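Local coordinates for gamma-glutamyl-gamma-aminobutyraldehyde dehydrogenase (Burkholderia cenocepacia, PDB 4LIH), which probably oxidises aldehydes, perhaps gamma-glutamyl-gamma-aminobutyraldehyde, to carboxylic acids with NAD(P)+ as the electron acceptor, at residues 278-283 with 312-317. Residues are numbered along the deposited sequence; the frame is centred on the assembly and turned at random.
Sequences KSPNIV and GSRLLV
The guanidinium of Arg314 carries the Pro280 ring over one face, CB 3.7 Å above the plane and displaced toward the rim, and meets the backbone carbonyl of Lys278 at its edge. Here the grip is side-on: Arg314 NE, at 2.9 Å, and NH2 both donate to Lys278 O, which lies in the guanidinium plane. A bend at chi3 (-68°) swings the group toward this oxygen and the Pro280 ring. The Lys278 chain runs past Ser313, CE 3.3 Å from OG, and NZ shares a water with Ser313 O. Arg314 NH1 is hydrogen-bonded to Ile426 O and NH2 to Ala427 O, which helps fix the group's rotation, while Lys278 NZ binds Ile402 O and Glu405 O. The example illustrates how a side chain can tie down a neighbour's backbone just ahead of regular pairing.

Beyond this end the strands pair in parallel, with Arg314 O, Asn281 O and Leu316 O joined in turn to Asn281 N, Leu316 N and Val283 N. Asn281 ND2 rests 3.6 Å from Leu315 CD1, and Asn281 OD1 accepts a hydrogen bond from Trp439 NE1. In this catalytic-domain sheet of the aldehyde dehydrogenase fold, helix 290-302 completes a beta-alpha-beta unit; strand 435-439 adjoins 280-283, strand 411-417 adjoins 314-318, and helices 420-428 and 319-333 cover Pro280/Ile282/Leu316 and Val283/Leu315/Val317, respectively.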
ATOM      1  N   LYS A 278      27.296  16.951   4.526  1.00  7.92           N
ATOM      2  CA  LYS A 278      27.755  18.037   5.387  1.00  7.92           C
ATOM      3  C   LYS A 278      26.488  18.460   6.109  1.00  7.95           C
ATOM      4  O   LYS A 278      26.012  19.570   5.944  1.00  7.90           O
ATOM      5  CB  LYS A 278      28.370  19.201   4.621  1.00  7.87           C
ATOM      6  CG  LYS A 278      29.135  20.161   5.513  1.00  7.86           C
ATOM      7  CD  LYS A 278      30.511  19.604   5.864  1.00  7.79           C
ATOM      8  CE  LYS A 278      31.161  20.210   7.094  1.00  7.79           C
ATOM      9  NZ  LYS A 278      32.586  19.768   7.228  1.00  7.75           N
ATOM     10  N   SER A 279      25.978  17.498   6.882  1.00  7.93           N
ATOM     11  CA  SER A 279      24.616  17.554   7.415  1.00  8.01           C
ATOM     12  C   SER A 279      24.494  18.632   8.500  1.00  8.14           C
ATOM     13  O   SER A 279      25.284  18.645   9.428  1.00  8.19           O
ATOM     14  CB  SER A 279      24.228  16.206   8.022  1.00  8.00           C
ATOM     15  OG  SER A 279      24.255  15.204   7.027  1.00  7.97           O
ATOM     16  N   PRO A 280      23.468  19.476   8.420  1.00  8.19           N
ATOM     17  CA  PRO A 280      23.281  20.542   9.425  1.00  8.35           C
ATOM     18  C   PRO A 280      22.355  20.112  10.567  1.00  8.51           C
ATOM     19  O   PRO A 280      21.383  19.386  10.344  1.00  8.53           O
ATOM     20  CB  PRO A 280      22.638  21.639   8.602  1.00  8.33           C
ATOM     21  CG  PRO A 280      21.724  20.833   7.703  1.00  8.24           C
ATOM     22  CD  PRO A 280      22.637  19.729   7.229  1.00  8.16           C
ATOM     23  N   ASN A 281      22.713  20.531  11.778  1.00  8.80           N
ATOM     24  CA  ASN A 281      22.027  20.226  13.026  1.00  9.00           C
ATOM     25  C   ASN A 281      21.645  21.562  13.660  1.00  9.32           C
ATOM     26  O   ASN A 281      22.504  22.254  14.178  1.00  9.22           O
ATOM     27  CB  ASN A 281      22.985  19.439  13.911  1.00  8.93           C
ATOM     28  CG  ASN A 281      22.360  18.915  15.200  1.00  9.02           C
ATOM     29  OD1 ASN A 281      21.127  18.891  15.429  1.00  8.99           O
ATOM     30  ND2 ASN A 281      23.244  18.522  16.084  1.00  9.04           N
ATOM     31  N   ILE A 282      20.349  21.913  13.568  1.00  9.62           N
ATOM     32  CA  ILE A 282      19.850  23.252  13.906  1.00 10.01           C
ATOM     33  C   ILE A 282      19.241  23.330  15.306  1.00 10.38           C
ATOM     34  O   ILE A 282      18.280  22.642  15.589  1.00 10.65           O
ATOM     35  CB  ILE A 282      18.774  23.692  12.922  1.00 10.03           C
ATOM     36  CG1 ILE A 282      19.321  23.558  11.485  1.00 10.01           C
ATOM     37  CG2 ILE A 282      18.328  25.110  13.314  1.00 10.21           C
ATOM     38  CD1 ILE A 282      18.340  23.892  10.380  1.00  9.98           C
ATOM     39  N   VAL A 283      19.800  24.156  16.180  1.00 10.85           N
ATOM     40  CA  VAL A 283      19.316  24.237  17.567  1.00 11.36           C
ATOM     41  C   VAL A 283      18.742  25.603  17.800  1.00 11.83           C
ATOM     42  O   VAL A 283      19.459  26.583  17.756  1.00 11.90           O
ATOM     43  CB  VAL A 283      20.402  23.955  18.585  1.00 11.37           C
ATOM     44  CG1 VAL A 283      19.825  23.883  19.979  1.00 11.52           C
ATOM     45  CG2 VAL A 283      21.100  22.675  18.278  1.00 11.26           C
ATOM     46  N   GLY A 312      26.734  15.111  11.922  1.00  9.36           N
ATOM     47  CA  GLY A 312      26.166  16.460  12.146  1.00  9.36           C
ATOM     48  C   GLY A 312      27.341  17.448  12.215  1.00  9.39           C
ATOM     49  O   GLY A 312      27.671  17.947  13.265  1.00  9.30           O
ATOM     50  N   SER A 313      27.936  17.728  11.060  1.00  9.27           N
ATOM     51  CA  SER A 313      29.233  18.423  11.005  1.00  9.24           C
ATOM     52  C   SER A 313      29.079  19.925  10.950  1.00  9.36           C
ATOM     53  O   SER A 313      30.070  20.656  11.056  1.00  9.17           O
ATOM     54  CB  SER A 313      30.027  17.948   9.797  1.00  9.27           C
ATOM     55  OG  SER A 313      29.227  18.012   8.639  1.00  9.10           O
ATOM     56  N   ARG A 314      27.839  20.402  10.757  1.00  9.49           N
ATOM     57  CA  ARG A 314      27.560  21.832  10.872  1.00  9.72           C
ATOM     58  C   ARG A 314      26.503  21.931  11.963  1.00 10.03           C
ATOM     59  O   ARG A 314      25.383  21.421  11.780  1.00 10.11           O
ATOM     60  CB  ARG A 314      27.034  22.468   9.563  1.00  9.55           C
ATOM     61  CG  ARG A 314      27.990  22.399   8.433  1.00  9.52           C
ATOM     62  CD  ARG A 314      27.518  23.065   7.155  1.00  9.47           C
ATOM     63  NE  ARG A 314      26.416  22.385   6.531  1.00  9.38           N
ATOM     64  CZ  ARG A 314      25.384  22.963   5.887  1.00  9.35           C
ATOM     65  NH1 ARG A 314      25.256  24.271   5.772  1.00  9.46           N
ATOM     66  NH2 ARG A 314      24.453  22.197   5.343  1.00  9.43           N
ATOM     67  N   LEU A 315      26.896  22.484  13.113  1.00 10.48           N
ATOM     68  CA  LEU A 315      25.958  22.821  14.190  1.00 10.99           C
ATOM     69  C   LEU A 315      25.576  24.277  14.069  1.00 11.06           C
ATOM     70  O   LEU A 315      26.390  25.174  14.278  1.00 10.88           O
ATOM     71  CB  LEU A 315      26.574  22.561  15.559  1.00 11.77           C
ATOM     72  CG  LEU A 315      25.598  22.877  16.691  1.00 12.38           C
ATOM     73  CD1 LEU A 315      24.694  21.691  16.935  1.00 12.47           C
ATOM     74  CD2 LEU A 315      26.304  23.327  17.961  1.00 13.10           C
ATOM     75  N   LEU A 316      24.325  24.495  13.694  1.00 11.18           N
ATOM     76  CA  LEU A 316      23.765  25.811  13.538  1.00 11.43           C
ATOM     77  C   LEU A 316      23.016  26.115  14.832  1.00 11.81           C
ATOM     78  O   LEU A 316      22.065  25.394  15.186  1.00 11.73           O
ATOM     79  CB  LEU A 316      22.783  25.829  12.385  1.00 11.56           C
ATOM     80  CG  LEU A 316      23.305  26.023  10.968  1.00 11.46           C
ATOM     81  CD1 LEU A 316      24.407  25.065  10.612  1.00 11.59           C
ATOM     82  CD2 LEU A 316      22.192  25.923   9.920  1.00 11.51           C
ATOM     83  N   VAL A 317      23.422  27.174  15.517  1.00 12.15           N
ATOM     84  CA  VAL A 317      22.869  27.502  16.827  1.00 12.37           C
ATOM     85  C   VAL A 317      22.433  28.958  16.892  1.00 12.68           C
ATOM     86  O   VAL A 317      23.131  29.841  16.439  1.00 12.52           O
ATOM     87  CB  VAL A 317      23.889  27.199  17.937  1.00 12.51           C
ATOM     88  CG1 VAL A 317      25.167  27.977  17.747  1.00 12.68           C
ATOM     89  CG2 VAL A 317      23.290  27.451  19.309  1.00 12.62           C
TER
HETATM   90  O   HOH W   1      32.717  20.403  10.149  1.00 11.18           O
HETATM   91  O   HOH W   2      26.375  18.238  15.727  1.00  8.24           O